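Local coordinates for activator of Hsp90 ATPase homologue 1/2-like C-terminal domain-containing protein (Enterococcus faecalis, PDB 2NN5) that is of unknown function but belongs to the AHA1 family, whose members share a domain related to activators of the Hsp90 ATPase, and binds magnesium ions, at residues A[103-115]-A[124-136]. Sequence-based numbering, arbitrary orientation. Where two conformers were deposited one is given.
Sequences VTWDTGIIYFDLK and LVFSESLPENFTT
Thr107, at the type II' turn Trp105-Gly108, meets Asn133, Phe134 and Pro131; with Val125 and Leu124 it loses the most surface here, Asp106 close behind. Thr107 OG1 comes within 2.8 Å of Asn133 ND2, at an angle too poor for a hydrogen bond, and also touches Phe134 CD1 and Pro131 CD. The Asp106 carboxylate faces Thr135. Its OD1 accepts from the backbone N of Thr135 at 2.9 Å on the syn side, nearly straight at 172°, and uses its anti lone pair for the N of Thr107, so two N-H groups grip one oxygen. OD2 accepts a hydrogen bond from Thr135 OG1 at 2.8 Å, met from above the carboxylate plane, and a water links it to Thr136 OG1. Asp106 CB lies over one face of Phe134, 3.7 Å from the ring centroid, a CH-pi contact; Leu130 CD2 lies on the opposite face, toward the rim.

Strands 108-115 and 124-130 run at 170° to each other, with hydrogen-bonded pairs Ile109-Ser129, Tyr111-Ser127 and Asp113-Val125. Near the far end, Val125 N reaches Asp113 O at 2.8 Å, and Val125 CG2 packs against the extended Lys115 chain. On the other face Leu124 CD1 meets Leu114 CD1 and Phe112 CB, both at 4.0 Å, while Phe126 turns its edge to the face of Phe112, planes 67° apart.

This beta hairpin lies between strands 35-44 and 100-105 of the antiparallel sheet; helix 138-157 covers the Phe126 face through Trp145 and Leu152, consistent with the helix-grip fold of AHA1-like domains, and helix 48-56 packs on Phe112 and Leu114.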
ATOM      1  N   VAL A 103       4.113   3.735  -8.859  1.00  9.02           N
ATOM      2  CA  VAL A 103       5.425   4.091  -8.253  1.00  8.75           C
ATOM      3  C   VAL A 103       6.366   2.907  -8.278  1.00 10.03           C
ATOM      4  O   VAL A 103       5.939   1.777  -8.049  1.00  9.54           O
ATOM      5  CB  VAL A 103       5.250   4.574  -6.754  1.00  9.48           C
ATOM      6  CG1 VAL A 103       6.523   5.243  -6.282  1.00 10.40           C
ATOM      7  CG2 VAL A 103       4.087   5.532  -6.594  1.00 10.72           C
ATOM      8  N   THR A 104       7.614   3.182  -8.606  1.00 10.46           N
ATOM      9  CA  THR A 104       8.582   2.095  -8.537  0.60 12.46           C
ATOM     10  C   THR A 104       8.783   1.701  -7.078  1.00 11.97           C
ATOM     11  O   THR A 104       8.746   2.482  -6.147  1.00 13.09           O
ATOM     12  CB  THR A 104       9.848   2.300  -9.417  0.60 13.77           C
ATOM     13  OG1 THR A 104      11.083   2.120  -8.722  0.60 17.13           O
ATOM     14  CG2 THR A 104       9.765   3.521 -10.283  0.60  7.62           C
ATOM     15  N   TRP A 105       8.903   0.394  -6.881  1.00 12.77           N
ATOM     16  CA  TRP A 105       9.035  -0.124  -5.532  1.00 12.93           C
ATOM     17  C   TRP A 105       9.968  -1.339  -5.535  1.00 14.32           C
ATOM     18  O   TRP A 105       9.613  -2.376  -6.098  1.00 13.43           O
ATOM     19  CB  TRP A 105       7.684  -0.519  -4.971  1.00 14.30           C
ATOM     20  CG  TRP A 105       7.770  -0.928  -3.549  1.00 14.24           C
ATOM     21  CD1 TRP A 105       7.684  -2.202  -3.053  1.00 13.33           C
ATOM     22  CD2 TRP A 105       7.922  -0.062  -2.443  1.00 15.33           C
ATOM     23  NE1 TRP A 105       7.831  -2.177  -1.677  1.00 16.05           N
ATOM     24  CE2 TRP A 105       7.958  -0.862  -1.276  1.00 17.25           C
ATOM     25  CE3 TRP A 105       7.992   1.335  -2.318  1.00 19.89           C
ATOM     26  CZ2 TRP A 105       8.076  -0.303   0.013  1.00 20.03           C
ATOM     27  CZ3 TRP A 105       8.100   1.887  -1.045  1.00 20.60           C
ATOM     28  CH2 TRP A 105       8.168   1.067   0.111  1.00 20.68           C
ATOM     29  N   ASP A 106      11.155  -1.191  -4.946  1.00 15.86           N
ATOM     30  CA  ASP A 106      12.134  -2.306  -4.943  1.00 17.49           C
ATOM     31  C   ASP A 106      12.356  -2.550  -6.471  1.00 17.06           C
ATOM     32  O   ASP A 106      12.543  -1.596  -7.276  1.00 17.91           O
ATOM     33  CB  ASP A 106      11.534  -3.530  -4.172  1.00 18.66           C
ATOM     34  CG  ASP A 106      12.578  -4.549  -3.658  1.00 23.65           C
ATOM     35  OD1 ASP A 106      13.238  -5.196  -4.496  1.00 23.04           O
ATOM     36  OD2 ASP A 106      12.655  -4.766  -2.400  1.00 29.82           O
ATOM     37  N   THR A 107      12.326  -3.807  -6.914  1.00 17.46           N
ATOM     38  CA  THR A 107      12.522  -4.094  -8.346  1.00 17.14           C
ATOM     39  C   THR A 107      11.183  -4.195  -9.097  1.00 16.56           C
ATOM     40  O   THR A 107      11.148  -4.556 -10.270  1.00 17.50           O
ATOM     41  CB  THR A 107      13.272  -5.433  -8.522  1.00 16.72           C
ATOM     42  OG1 THR A 107      12.461  -6.470  -7.960  1.00 17.72           O
ATOM     43  CG2 THR A 107      14.712  -5.408  -7.872  1.00 19.64           C
ATOM     44  N   GLY A 108      10.072  -3.882  -8.415  1.00 13.68           N
ATOM     45  CA  GLY A 108       8.743  -3.926  -9.041  1.00 14.21           C
ATOM     46  C   GLY A 108       8.025  -2.587  -8.980  1.00 12.51           C
ATOM     47  O   GLY A 108       8.652  -1.533  -9.059  1.00 12.45           O
ATOM     48  N   ILE A 109       6.694  -2.670  -8.862  1.00 11.62           N
ATOM     49  CA  ILE A 109       5.790  -1.510  -8.978  0.60 11.23           C
ATOM     50  C   ILE A 109       4.666  -1.637  -8.001  1.00 11.17           C
ATOM     51  O   ILE A 109       4.173  -2.731  -7.756  1.00 11.89           O
ATOM     52  CB  ILE A 109       5.105  -1.501 -10.372  0.60 12.05           C
ATOM     53  CG1 ILE A 109       6.191  -1.467 -11.435  0.60 12.78           C
ATOM     54  CG2 ILE A 109       3.976  -0.374 -10.485  0.60 10.86           C
ATOM     55  CD1 ILE A 109       6.745  -0.052 -11.654  0.60 11.90           C
ATOM     56  N   ILE A 110       4.271  -0.513  -7.410  1.00 10.19           N
ATOM     57  CA  ILE A 110       2.990  -0.413  -6.669  1.00 10.22           C
ATOM     58  C   ILE A 110       2.079   0.535  -7.423  1.00  9.57           C
ATOM     59  O   ILE A 110       2.545   1.485  -8.123  1.00 10.87           O
ATOM     60  CB  ILE A 110       3.208   0.109  -5.246  1.00 10.32           C
ATOM     61  CG1 ILE A 110       3.870   1.495  -5.253  1.00 11.00           C
ATOM     62  CG2 ILE A 110       4.015  -0.948  -4.404  1.00 11.75           C
ATOM     63  CD1 ILE A 110       4.155   1.992  -3.799  1.00 11.71           C
ATOM     64  N   TYR A 111       0.770   0.309  -7.301  1.00 10.24           N
ATOM     65  CA  TYR A 111      -0.219   1.077  -8.099  1.00  9.63           C
ATOM     66  C   TYR A 111      -1.439   1.327  -7.236  1.00  9.68           C
ATOM     67  O   TYR A 111      -1.977   0.384  -6.635  1.00 11.01           O
ATOM     68  CB  TYR A 111      -0.560   0.308  -9.383  1.00 11.47           C
ATOM     69  CG  TYR A 111      -1.332   1.108 -10.375  1.00 12.86           C
ATOM     70  CD1 TYR A 111      -0.649   1.946 -11.249  1.00 13.85           C
ATOM     71  CD2 TYR A 111      -2.716   0.998 -10.468  1.00 13.67           C
ATOM     72  CE1 TYR A 111      -1.371   2.710 -12.212  1.00 14.33           C
ATOM     73  CE2 TYR A 111      -3.424   1.711 -11.414  1.00 14.78           C
ATOM     74  CZ  TYR A 111      -2.755   2.578 -12.263  1.00 14.65           C
ATOM     75  OH  TYR A 111      -3.537   3.230 -13.218  1.00 19.42           O
ATOM     76  N   PHE A 112      -1.835   2.608  -7.159  1.00  9.85           N
ATOM     77  CA  PHE A 112      -3.012   3.053  -6.400  1.00  9.90           C
ATOM     78  C   PHE A 112      -4.053   3.523  -7.410  1.00 10.51           C
ATOM     79  O   PHE A 112      -3.783   4.392  -8.217  1.00 12.46           O
ATOM     80  CB  PHE A 112      -2.650   4.212  -5.467  1.00 10.38           C
ATOM     81  CG  PHE A 112      -1.538   3.885  -4.504  1.00  9.19           C
ATOM     82  CD1 PHE A 112      -1.816   3.432  -3.189  1.00 10.58           C
ATOM     83  CD2 PHE A 112      -0.182   4.046  -4.878  1.00 11.14           C
ATOM     84  CE1 PHE A 112      -0.758   3.146  -2.295  1.00 11.34           C
ATOM     85  CE2 PHE A 112       0.873   3.710  -3.977  1.00 10.27           C
ATOM     86  CZ  PHE A 112       0.560   3.259  -2.690  1.00 11.44           C
ATOM     87  N   ASP A 113      -5.250   2.970  -7.316  1.00 10.81           N
ATOM     88  CA  ASP A 113      -6.369   3.332  -8.191  1.00 11.72           C
ATOM     89  C   ASP A 113      -7.540   3.770  -7.311  1.00 11.34           C
ATOM     90  O   ASP A 113      -8.047   2.992  -6.487  1.00 12.70           O
ATOM     91  CB  ASP A 113      -6.754   2.068  -8.961  1.00 13.59           C
ATOM     92  CG  ASP A 113      -7.648   2.332 -10.116  1.00 18.29           C
ATOM     93  OD1 ASP A 113      -8.036   3.494 -10.331  1.00 22.03           O
ATOM     94  OD2 ASP A 113      -7.908   1.331 -10.855  1.00 23.09           O
ATOM     95  N   LEU A 114      -7.902   5.041  -7.429  1.00 12.00           N
ATOM     96  CA  LEU A 114      -8.928   5.602  -6.562  0.60 12.11           C
ATOM     97  C   LEU A 114     -10.274   5.496  -7.289  1.00 13.20           C
ATOM     98  O   LEU A 114     -10.505   6.227  -8.215  1.00 14.78           O
ATOM     99  CB  LEU A 114      -8.569   7.067  -6.228  0.60 13.74           C
ATOM    100  CG  LEU A 114      -7.397   7.293  -5.255  0.60 13.17           C
ATOM    101  CD1 LEU A 114      -6.000   6.937  -5.823  0.60 14.28           C
ATOM    102  CD2 LEU A 114      -7.368   8.748  -4.738  0.60 13.82           C
ATOM    103  N   LYS A 115     -11.100   4.565  -6.859  1.00 12.54           N
ATOM    104  CA  LYS A 115     -12.394   4.340  -7.507  0.60 13.93           C
ATOM    105  C   LYS A 115     -13.508   4.957  -6.642  1.00 14.48           C
ATOM    106  O   LYS A 115     -13.725   4.556  -5.514  1.00 16.23           O
ATOM    107  CB  LYS A 115     -12.601   2.828  -7.713  0.60 14.55           C
ATOM    108  CG  LYS A 115     -11.621   2.184  -8.720  0.60 16.95           C
ATOM    109  CD  LYS A 115     -11.950   0.692  -8.925  0.60 17.26           C
ATOM    110  CE  LYS A 115     -10.905  -0.031  -9.796  0.60 19.45           C
ATOM    111  NZ  LYS A 115     -11.110  -1.517  -9.937  0.60 23.73           N
ATOM    112  N   LEU A 124     -10.133   2.281  -2.602  1.00 11.82           N
ATOM    113  CA  LEU A 124      -8.733   2.406  -3.016  1.00 12.81           C
ATOM    114  C   LEU A 124      -8.302   0.999  -3.393  1.00 13.07           C
ATOM    115  O   LEU A 124      -8.314   0.114  -2.535  1.00 13.12           O
ATOM    116  CB  LEU A 124      -7.888   2.975  -1.856  1.00 12.79           C
ATOM    117  CG  LEU A 124      -6.361   3.019  -2.079  1.00 14.56           C
ATOM    118  CD1 LEU A 124      -5.956   3.885  -3.262  1.00 19.09           C
ATOM    119  CD2 LEU A 124      -5.670   3.614  -0.839  1.00 15.99           C
ATOM    120  N   VAL A 125      -7.965   0.797  -4.674  1.00 12.09           N
ATOM    121  CA  VAL A 125      -7.541  -0.501  -5.170  1.00 12.57           C
ATOM    122  C   VAL A 125      -6.016  -0.424  -5.289  1.00 12.49           C
ATOM    123  O   VAL A 125      -5.454   0.392  -6.043  1.00 12.13           O
ATOM    124  CB  VAL A 125      -8.225  -0.886  -6.494  1.00 13.67           C
ATOM    125  CG1 VAL A 125      -7.749  -2.306  -6.919  1.00 15.61           C
ATOM    126  CG2 VAL A 125      -9.699  -0.915  -6.277  1.00 13.76           C
ATOM    127  N   PHE A 126      -5.341  -1.260  -4.523  1.00 11.33           N
ATOM    128  CA  PHE A 126      -3.869  -1.312  -4.503  1.00 10.90           C
ATOM    129  C   PHE A 126      -3.434  -2.550  -5.272  1.00 11.36           C
ATOM    130  O   PHE A 126      -3.983  -3.645  -5.050  1.00 12.62           O
ATOM    131  CB  PHE A 126      -3.354  -1.384  -3.053  1.00 11.02           C
ATOM    132  CG  PHE A 126      -1.852  -1.563  -2.933  1.00 10.48           C
ATOM    133  CD1 PHE A 126      -1.009  -0.447  -2.933  1.00 10.62           C
ATOM    134  CD2 PHE A 126      -1.298  -2.847  -2.792  1.00 10.63           C
ATOM    135  CE1 PHE A 126       0.355  -0.613  -2.774  1.00 11.04           C
ATOM    136  CE2 PHE A 126       0.070  -3.006  -2.654  1.00 10.72           C
ATOM    137  CZ  PHE A 126       0.906  -1.875  -2.656  1.00 11.25           C
ATOM    138  N   SER A 127      -2.458  -2.404  -6.168  1.00  9.92           N
ATOM    139  CA  SER A 127      -1.913  -3.604  -6.802  1.00 11.33           C
ATOM    140  C   SER A 127      -0.398  -3.492  -6.937  1.00 10.50           C
ATOM    141  O   SER A 127       0.165  -2.366  -6.834  1.00 10.63           O
ATOM    142  CB  SER A 127      -2.578  -3.839  -8.135  1.00 13.57           C
ATOM    143  OG  SER A 127      -2.458  -2.721  -8.991  1.00 14.71           O
ATOM    144  N   GLU A 128       0.273  -4.652  -6.992  1.00 10.27           N
ATOM    145  CA  GLU A 128       1.731  -4.630  -6.910  1.00 10.10           C
ATOM    146  C   GLU A 128       2.317  -5.771  -7.724  1.00  9.86           C
ATOM    147  O   GLU A 128       1.751  -6.879  -7.754  1.00 10.60           O
ATOM    148  CB  GLU A 128       2.151  -4.776  -5.440  1.00  9.63           C
ATOM    149  CG  GLU A 128       3.672  -4.760  -5.196  1.00 11.23           C
ATOM    150  CD  GLU A 128       4.083  -4.932  -3.743  1.00 11.82           C
ATOM    151  OE1 GLU A 128       3.255  -5.340  -2.893  1.00 13.30           O
ATOM    152  OE2 GLU A 128       5.296  -4.708  -3.480  1.00 13.41           O
ATOM    153  N   SER A 129       3.461  -5.496  -8.364  1.00 10.89           N
ATOM    154  CA  SER A 129       4.248  -6.520  -9.104  0.70 11.75           C
ATOM    155  C   SER A 129       5.503  -6.765  -8.292  1.00 12.00           C
ATOM    156  O   SER A 129       6.236  -5.797  -7.995  1.00 13.23           O
ATOM    157  CB  SER A 129       4.624  -6.028 -10.507  0.70 13.09           C
ATOM    158  OG  SER A 129       5.460  -6.972 -11.186  0.70 13.52           O
ATOM    159  N   LEU A 130       5.766  -8.028  -7.971  1.00 11.61           N
ATOM    160  CA  LEU A 130       6.947  -8.435  -7.194  1.00 12.44           C
ATOM    161  C   LEU A 130       7.736  -9.507  -7.933  1.00 14.61           C
ATOM    162  O   LEU A 130       7.454 -10.703  -7.829  1.00 13.62           O
ATOM    163  CB  LEU A 130       6.547  -8.955  -5.782  1.00 11.58           C
ATOM    164  CG  LEU A 130       5.627  -8.036  -4.964  1.00 12.48           C
ATOM    165  CD1 LEU A 130       4.119  -8.297  -5.232  1.00 14.10           C
ATOM    166  CD2 LEU A 130       5.937  -8.235  -3.490  1.00 13.46           C
ATOM    167  N   PRO A 131       8.694  -9.058  -8.732  1.00 13.44           N
ATOM    168  CA  PRO A 131       9.521 -10.029  -9.460  1.00 15.16           C
ATOM    169  C   PRO A 131      10.356 -10.855  -8.507  1.00 17.37           C
ATOM    170  O   PRO A 131      10.504 -10.510  -7.312  1.00 16.84           O
ATOM    171  CB  PRO A 131      10.398  -9.138 -10.345  1.00 16.41           C
ATOM    172  CG  PRO A 131       9.643  -7.844 -10.473  1.00 15.63           C
ATOM    173  CD  PRO A 131       9.045  -7.659  -9.097  1.00 14.98           C
ATOM    174  N   GLU A 132      10.883 -11.947  -9.063  1.00 19.80           N
ATOM    175  CA  GLU A 132      11.631 -12.917  -8.259  0.60 21.02           C
ATOM    176  C   GLU A 132      12.915 -12.340  -7.640  1.00 21.18           C
ATOM    177  O   GLU A 132      13.369 -12.841  -6.589  1.00 22.53           O
ATOM    178  CB  GLU A 132      11.916 -14.202  -9.076  0.60 22.55           C
ATOM    179  CG  GLU A 132      12.423 -15.416  -8.277  0.60 26.33           C
ATOM    180  CD  GLU A 132      13.942 -15.414  -8.098  0.60 27.40           C
ATOM    181  OE1 GLU A 132      14.617 -14.711  -8.888  0.60 32.01           O
ATOM    182  OE2 GLU A 132      14.455 -16.099  -7.170  0.60 34.42           O
ATOM    183  N   ASN A 133      13.469 -11.272  -8.256  1.00 20.11           N
ATOM    184  CA  ASN A 133      14.657 -10.611  -7.694  1.00 20.33           C
ATOM    185  C   ASN A 133      14.383  -9.546  -6.615  1.00 19.86           C
ATOM    186  O   ASN A 133      15.304  -8.856  -6.167  1.00 20.12           O
ATOM    187  CB  ASN A 133      15.560 -10.045  -8.811  1.00 20.22           C
ATOM    188  CG  ASN A 133      14.953  -8.869  -9.536  1.00 22.95           C
ATOM    189  OD1 ASN A 133      15.661  -8.157 -10.284  1.00 25.96           O
ATOM    190  ND2 ASN A 133      13.669  -8.621  -9.321  1.00 19.75           N
ATOM    191  N   PHE A 134      13.123  -9.455  -6.155  1.00 19.02           N
ATOM    192  CA  PHE A 134      12.817  -8.563  -5.051  1.00 18.63           C
ATOM    193  C   PHE A 134      13.815  -8.766  -3.943  1.00 20.00           C
ATOM    194  O   PHE A 134      14.116  -9.911  -3.563  1.00 21.43           O
ATOM    195  CB  PHE A 134      11.455  -8.916  -4.469  1.00 17.92           C
ATOM    196  CG  PHE A 134      10.553  -7.760  -4.344  1.00 16.62           C
ATOM    197  CD1 PHE A 134      10.118  -7.105  -5.490  1.00 18.00           C
ATOM    198  CD2 PHE A 134      10.097  -7.366  -3.115  1.00 18.75           C
ATOM    199  CE1 PHE A 134       9.237  -6.050  -5.418  1.00 20.59           C
ATOM    200  CE2 PHE A 134       9.225  -6.296  -3.024  1.00 19.82           C
ATOM    201  CZ  PHE A 134       8.777  -5.657  -4.200  1.00 18.64           C
ATOM    202  N   THR A 135      14.304  -7.667  -3.390  1.00 21.30           N
ATOM    203  CA  THR A 135      15.292  -7.741  -2.325  1.00 25.08           C
ATOM    204  C   THR A 135      14.707  -8.160  -0.967  1.00 25.69           C
ATOM    205  O   THR A 135      15.357  -8.878  -0.210  1.00 29.92           O
ATOM    206  CB  THR A 135      16.135  -6.436  -2.246  1.00 26.50           C
ATOM    207  OG1 THR A 135      15.311  -5.359  -1.845  1.00 30.05           O
ATOM    208  CG2 THR A 135      16.688  -6.113  -3.595  1.00 27.96           C
ATOM    209  N   THR A 136      13.487  -7.749  -0.663  1.00 24.74           N
ATOM    210  CA  THR A 136      12.786  -8.135   0.575  1.00 22.84           C
ATOM    211  C   THR A 136      12.012  -9.434   0.253  1.00 20.55           C
ATOM    212  O   THR A 136      11.438  -9.537  -0.841  1.00 20.67           O
ATOM    213  CB  THR A 136      11.760  -7.037   0.916  1.00 23.10           C
ATOM    214  OG1 THR A 136      12.440  -5.789   1.146  1.00 28.18           O
ATOM    215  CG2 THR A 136      10.904  -7.412   2.144  1.00 25.04           C
TER
HETATM  216  O   HOH W   1      10.757  -3.932  -0.298  1.00 30.88           O